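Long-range contacts in probable chitinase (Chromobacterium violaceum, PDB 5JH8), which probably binds and hydrolyses chitin, as a predicted chitinase of glycoside hydrolase family 18 built on a TIM barrel: residues Met176-Ala181 / Pro217-Asp222; Pro187-Gly192 / Thr254-Phe259. All blocks are in the same frame, centred on the assembly; numbering follows the deposited sequence.

Contact 1. Residues Met176-Ala181 / Pro217-Asp222; sequences MSYDEA and PAYGYD. With 6KY ((2S)-2-(dimethylamino)-4-(methylselanyl)butanoic acid), chain E; HIS (histidine), chain F.
Asp179 OD1 is gripped by two phenol hydroxyls, Tyr219 OH donating to it at 2.7 Å and Tyr221 OH likewise at 2.7 Å. The two donors come from opposite faces of the carboxylate, 53° and 42° out of its plane, and OD1 in turn lies at the edge of each ring, so the acid is clamped and its rotation about the CB-CG bond restrained. Asp179 OD2 accepts a 2.5 Å hydrogen bond from the dimethylated amine N of the bound 6KY; the carboxylate thus ties the ligand to both tyrosines. Tyr219 OH comes within 3.2 Å of 6KY CN2, a methyl on that amine; at the selenium end, Tyr221 OH lies 3.3 Å from 6KY CE. The Tyr178 side chain crosses that of Tyr219 at about a right angle. With CG between its backbone N and carbonyl carbon (chi1 37°), the Tyr178 ring is directed into the pocket, where Tyr178 OH shares a 2.7 Å hydrogen bond with NE2 of the bound histidine, in the ring plane, and is also bonded by Gln174 NE2. At the base of the ring, Tyr178 CB packs on Pro217 CB at 3.9 Å, and Pro217 CB also covers the rim of one face of Tyr219. A pocket at the C-terminal ends of barrel strands is consistent with the substrate cleft of a family 18 glycoside hydrolase. Strand 172-176 leads into it beside the parallel strand 212-222; helix 193-206 packs on Ser177 and Glu180, and Met231 of strand 230-233 touches both Tyr219 and Tyr221.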
loop_
_atom_site.group_PDB
_atom_site.type_symbol
_atom_site.label_atom_id
_atom_site.label_comp_id
_atom_site.label_asym_id
_atom_site.label_seq_id
_atom_site.Cartn_x
_atom_site.Cartn_y
_atom_site.Cartn_z
HETATM N N MSE A 176 -3.805 3.506 -1.165
HETATM C CA MSE A 176 -3.876 2.354 -0.275
HETATM C C MSE A 176 -5.336 1.938 -0.110
HETATM O O MSE A 176 -5.949 2.120 0.970
HETATM C CB MSE A 176 -3.240 2.695 1.071
HETATM C CG MSE A 176 -1.775 3.008 0.928
HETATM SE SE MSE A 176 -0.968 3.722 2.550
HETATM C CE MSE A 176 -1.736 2.475 3.819
ATOM N N SER A 177 -5.905 1.420 -1.202
ATOM C CA SER A 177 -7.310 1.021 -1.234
ATOM C C SER A 177 -7.506 -0.348 -0.587
ATOM O O SER A 177 -7.999 -1.306 -1.194
ATOM C CB SER A 177 -7.860 1.067 -2.651
ATOM O OG SER A 177 -7.074 0.360 -3.579
ATOM N N TYR A 178 -7.136 -0.378 0.694
ATOM C CA TYR A 178 -7.329 -1.508 1.585
ATOM C C TYR A 178 -7.426 -0.936 2.996
ATOM O O TYR A 178 -7.219 0.255 3.224
ATOM C CB TYR A 178 -6.246 -2.602 1.398
ATOM C CG TYR A 178 -4.844 -2.102 1.114
ATOM C CD1 TYR A 178 -4.080 -1.502 2.094
ATOM C CD2 TYR A 178 -4.287 -2.245 -0.155
ATOM C CE1 TYR A 178 -2.791 -1.051 1.823
ATOM C CE2 TYR A 178 -3.015 -1.811 -0.423
ATOM C CZ TYR A 178 -2.266 -1.225 0.564
ATOM O OH TYR A 178 -1.000 -0.827 0.229
ATOM N N ASP A 179 -7.779 -1.786 3.950
ATOM C CA ASP A 179 -8.065 -1.342 5.313
ATOM C C ASP A 179 -9.301 -0.436 5.385
ATOM O O ASP A 179 -9.412 0.422 6.261
ATOM C CB ASP A 179 -6.838 -0.745 5.997
ATOM C CG ASP A 179 -5.751 -1.769 6.185
ATOM O OD1 ASP A 179 -6.050 -2.987 6.204
ATOM O OD2 ASP A 179 -4.596 -1.342 6.291
ATOM N N GLU A 180 -10.259 -0.665 4.484
ATOM C CA GLU A 180 -11.566 -0.028 4.613
ATOM C C GLU A 180 -12.188 -0.359 5.959
ATOM O O GLU A 180 -12.872 0.475 6.570
ATOM C CB GLU A 180 -12.451 -0.525 3.478
ATOM C CG GLU A 180 -13.812 0.103 3.421
ATOM C CD GLU A 180 -14.734 -0.562 2.428
ATOM O OE1 GLU A 180 -14.310 -1.456 1.668
ATOM O OE2 GLU A 180 -15.935 -0.171 2.423
ATOM N N ALA A 181 -11.980 -1.584 6.415
ATOM C CA ALA A 181 -12.279 -2.046 7.756
ATOM C C ALA A 181 -10.990 -2.662 8.281
ATOM O O ALA A 181 -10.201 -3.183 7.501
ATOM C CB ALA A 181 -13.376 -3.118 7.751
ATOM N N PRO A 217 -5.111 -5.958 -1.442
ATOM C CA PRO A 217 -4.510 -6.682 -0.325
ATOM C C PRO A 217 -4.399 -8.171 -0.609
ATOM O O PRO A 217 -5.303 -8.783 -1.176
ATOM C CB PRO A 217 -5.510 -6.431 0.805
ATOM C CG PRO A 217 -6.860 -6.419 0.076
ATOM C CD PRO A 217 -6.568 -5.737 -1.251
ATOM N N ALA A 218 -3.292 -8.753 -0.165
ATOM C CA ALA A 218 -3.114 -10.206 -0.107
ATOM C C ALA A 218 -3.469 -10.745 1.264
ATOM O O ALA A 218 -2.829 -11.659 1.788
ATOM C CB ALA A 218 -1.692 -10.582 -0.510
ATOM N N TYR A 219 -4.516 -10.172 1.852
ATOM C CA TYR A 219 -4.945 -10.518 3.194
ATOM C C TYR A 219 -6.386 -10.044 3.348
ATOM O O TYR A 219 -6.913 -9.261 2.539
ATOM C CB TYR A 219 -4.053 -9.873 4.292
ATOM C CG TYR A 219 -4.162 -8.356 4.319
ATOM C CD1 TYR A 219 -3.364 -7.545 3.520
ATOM C CD2 TYR A 219 -5.101 -7.745 5.117
ATOM C CE1 TYR A 219 -3.519 -6.188 3.495
ATOM C CE2 TYR A 219 -5.282 -6.374 5.097
ATOM C CZ TYR A 219 -4.491 -5.598 4.281
ATOM O OH TYR A 219 -4.631 -4.239 4.211
ATOM N N GLY A 220 -6.994 -10.517 4.435
ATOM C CA GLY A 220 -8.220 -9.982 4.975
ATOM C C GLY A 220 -8.106 -9.952 6.481
ATOM O O GLY A 220 -7.006 -10.080 7.025
ATOM N N TYR A 221 -9.229 -9.780 7.179
ATOM C CA TYR A 221 -9.231 -9.807 8.625
ATOM C C TYR A 221 -10.265 -10.802 9.144
ATOM O O TYR A 221 -11.321 -11.049 8.538
ATOM C CB TYR A 221 -9.512 -8.418 9.221
ATOM C CG TYR A 221 -8.421 -7.418 8.945
ATOM C CD1 TYR A 221 -7.150 -7.591 9.463
ATOM C CD2 TYR A 221 -8.666 -6.299 8.181
ATOM C CE1 TYR A 221 -6.130 -6.688 9.195
ATOM C CE2 TYR A 221 -7.654 -5.375 7.921
ATOM C CZ TYR A 221 -6.386 -5.590 8.428
ATOM O OH TYR A 221 -5.365 -4.719 8.190
ATOM N N ASP A 222 -9.906 -11.380 10.285
ATOM C CA ASP A 222 -10.730 -12.317 11.033
ATOM C C ASP A 222 -11.066 -11.659 12.367
ATOM O O ASP A 222 -10.192 -11.503 13.222
ATOM C CB ASP A 222 -9.943 -13.605 11.226
ATOM C CG ASP A 222 -10.680 -14.651 12.044
ATOM O OD1 ASP A 222 -11.661 -14.315 12.714
ATOM O OD2 ASP A 222 -10.226 -15.812 12.019
HETATM N N 6KY E . -2.487 -2.740 6.465
HETATM C CA 6KY E . -1.797 -1.827 7.430
HETATM C C 6KY E . -0.298 -1.911 7.227
HETATM O O 6KY E . 0.302 -2.944 7.501
HETATM C CB 6KY E . -2.160 -2.108 8.903
HETATM C CG 6KY E . -3.653 -1.861 9.182
HETATM SE SE 6KY E . -4.159 -2.063 11.063
HETATM C CE 6KY E . -4.108 -4.013 11.106
HETATM C CN1 6KY E . -2.367 -4.175 6.786
HETATM C CN2 6KY E . -2.045 -2.538 5.064
HETATM N N HIS F . 0.296 -0.838 6.701
HETATM C CA HIS F . 1.732 -0.807 6.443
HETATM C C HIS F . 2.493 -0.800 7.761
HETATM O O HIS F . 1.969 -0.410 8.813
HETATM C CB HIS F . 2.100 0.412 5.592
HETATM C CG HIS F . 1.624 0.326 4.173
HETATM N ND1 HIS F . 2.134 1.121 3.170
HETATM C CD2 HIS F . 0.672 -0.444 3.594
HETATM C CE1 HIS F . 1.536 0.827 2.030
HETATM N NE2 HIS F . 0.627 -0.104 2.263
HETATM O OXT HIS F . 3.658 -1.200 7.796
#

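Contact 2. Residues Pro187-Gly192 / Thr254-Phe259; sequences PGPVAG and THSLTF
The van der Waals contact is made mainly by the Pro189 ring, which rests on the side chains of Thr254 and Ser256. Pro189 CG meets Thr254 OG1 at 3.7 Å, the two side chains crossing at about a right angle, and Pro189 CB sits 3.7 Å from Ser256 OG. The polar link runs through one water: it accepts from Ala191 N at 2.9 Å and donates to Ser256 OG at 2.7 Å. Ser256 OG in turn donates to Thr254 O, 2.9 Å away, from well above the carbonyl plane; placed anti to its own carbonyl carbon (chi1 -58°), OG reaches both that oxygen and the water. Backbone contact is closest at Gly192, the N-cap residue of helix 193-206, where Gly192 CA makes a CH···O contact of 3.5 Å with Thr254 O. On the strand side, His255 and Ser256 form a G1 beta bulge opposite Asp251, which also bonds Thr254 OG1. Trp272 of strand 268-273 packs against both Pro189 and Ser256, and Lys282 NZ bonds the carbonyls of Ala191 and His255. The polar coupling of the two segments is therefore indirect, through one bridging water and the Lys282 ammonium, beside van der Waals contact at Pro189 and Gly192.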
loop_
_atom_site.group_PDB
_atom_site.type_symbol
_atom_site.label_atom_id
_atom_site.label_comp_id
_atom_site.label_asym_id
_atom_site.label_seq_id
_atom_site.Cartn_x
_atom_site.Cartn_y
_atom_site.Cartn_z
ATOM N N PRO A 187 -16.503 -5.421 11.692
ATOM C CA PRO A 187 -16.219 -6.215 10.487
ATOM C C PRO A 187 -16.841 -5.604 9.242
ATOM O O PRO A 187 -17.960 -5.095 9.261
ATOM C CB PRO A 187 -16.846 -7.581 10.807
ATOM C CG PRO A 187 -16.917 -7.638 12.306
ATOM C CD PRO A 187 -17.150 -6.229 12.741
ATOM N N GLY A 188 -16.130 -5.737 8.133
ATOM C CA GLY A 188 -16.656 -5.416 6.831
ATOM C C GLY A 188 -15.590 -5.621 5.784
ATOM O O GLY A 188 -14.444 -5.923 6.118
ATOM N N PRO A 189 -15.945 -5.405 4.524
ATOM C CA PRO A 189 -14.960 -5.524 3.456
ATOM C C PRO A 189 -13.707 -4.716 3.762
ATOM O O PRO A 189 -13.764 -3.559 4.196
ATOM C CB PRO A 189 -15.699 -4.969 2.238
ATOM C CG PRO A 189 -17.142 -5.235 2.519
ATOM C CD PRO A 189 -17.291 -5.086 4.016
ATOM N N VAL A 190 -12.568 -5.336 3.476
ATOM C CA VAL A 190 -11.267 -4.698 3.674
ATOM C C VAL A 190 -10.868 -3.840 2.483
ATOM O O VAL A 190 -10.133 -2.862 2.634
ATOM C CB VAL A 190 -10.224 -5.792 3.976
ATOM C CG1 VAL A 190 -8.836 -5.202 4.106
ATOM C CG2 VAL A 190 -10.628 -6.536 5.239
ATOM N N ALA A 191 -11.342 -4.193 1.302
ATOM C CA ALA A 191 -11.019 -3.502 0.065
ATOM C C ALA A 191 -12.227 -3.597 -0.862
ATOM O O ALA A 191 -12.141 -4.050 -2.001
ATOM C CB ALA A 191 -9.761 -4.098 -0.570
ATOM N N GLY A 192 -13.381 -3.153 -0.369
ATOM C CA GLY A 192 -14.610 -3.305 -1.128
ATOM C C GLY A 192 -14.540 -2.541 -2.439
ATOM O O GLY A 192 -14.049 -1.411 -2.499
ATOM N N THR A 254 -19.714 -5.653 -3.272
ATOM C CA THR A 254 -18.405 -5.159 -2.864
ATOM C C THR A 254 -17.264 -6.022 -3.383
ATOM O O THR A 254 -16.105 -5.785 -3.017
ATOM C CB THR A 254 -18.298 -5.076 -1.330
ATOM O OG1 THR A 254 -18.276 -6.397 -0.775
ATOM C CG2 THR A 254 -19.433 -4.266 -0.734
ATOM N N HIS A 255 -17.556 -7.036 -4.185
ATOM C CA HIS A 255 -16.558 -7.995 -4.647
ATOM C C HIS A 255 -15.632 -8.411 -3.512
ATOM O O HIS A 255 -14.413 -8.262 -3.566
ATOM C CB HIS A 255 -15.785 -7.494 -5.870
ATOM C CG HIS A 255 -16.599 -7.530 -7.112
ATOM N ND1 HIS A 255 -16.878 -8.707 -7.768
ATOM C CD2 HIS A 255 -17.275 -6.556 -7.765
ATOM C CE1 HIS A 255 -17.649 -8.445 -8.807
ATOM N NE2 HIS A 255 -17.908 -7.151 -8.826
ATOM N N SER A 256 -16.244 -8.963 -2.465
ATOM C CA SER A 256 -15.512 -9.389 -1.282
ATOM C C SER A 256 -16.088 -10.706 -0.797
ATOM O O SER A 256 -17.278 -10.966 -0.970
ATOM C CB SER A 256 -15.586 -8.307 -0.201
ATOM O OG SER A 256 -15.061 -7.074 -0.675
ATOM N N LEU A 257 -15.245 -11.512 -0.166
ATOM C CA LEU A 257 -15.619 -12.816 0.343
ATOM C C LEU A 257 -15.780 -12.742 1.854
ATOM O O LEU A 257 -14.922 -12.176 2.542
ATOM C CB LEU A 257 -14.552 -13.836 -0.026
ATOM C CG LEU A 257 -14.937 -15.286 0.233
ATOM C CD1 LEU A 257 -15.917 -15.769 -0.821
ATOM C CD2 LEU A 257 -13.685 -16.156 0.263
ATOM N N THR A 258 -16.864 -13.326 2.380
ATOM C CA THR A 258 -17.067 -13.339 3.822
ATOM C C THR A 258 -17.483 -14.726 4.286
ATOM O O THR A 258 -18.111 -15.490 3.554
ATOM C CB THR A 258 -18.068 -12.259 4.261
ATOM O OG1 THR A 258 -18.111 -12.179 5.691
ATOM C CG2 THR A 258 -19.457 -12.521 3.751
ATOM N N PHE A 259 -17.134 -15.049 5.525
ATOM C CA PHE A 259 -17.639 -16.256 6.159
ATOM C C PHE A 259 -17.584 -16.076 7.660
ATOM O O PHE A 259 -16.911 -15.183 8.175
ATOM C CB PHE A 259 -16.915 -17.537 5.713
ATOM C CG PHE A 259 -15.423 -17.548 5.938
ATOM C CD1 PHE A 259 -14.563 -17.024 4.983
ATOM C CD2 PHE A 259 -14.870 -18.159 7.060
ATOM C CE1 PHE A 259 -13.208 -17.063 5.163
ATOM C CE2 PHE A 259 -13.492 -18.201 7.228
ATOM C CZ PHE A 259 -12.678 -17.659 6.271
HETATM O O HOH W 1 -12.507 -6.563 0.107
#

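Overall arrangement
Both contacts are buried and draw on the same loop, which runs from strand 172-176 to helix 193-206, and their centres lie 8 Å apart. Contact 1 joins the beginning of this loop to barrel strand 212-222, its centre about 10 Å from that of the chain; contact 2 joins the loop's end to strand 256-262, its centre about 17 Å from that of the chain. Glu180 ties them together, Glu180 OE1 lying 2.8 Å from Gly192 N and Glu180 N 2.9 Å from Val190 O, both probable hydrogen bonds. In contact 1 two tyrosine hydroxyls bond a carboxylate directly, and that carboxylate and a third tyrosine bond the ligands. Contact 2 is smaller and relies on van der Waals and CH···O contact and one bridging water.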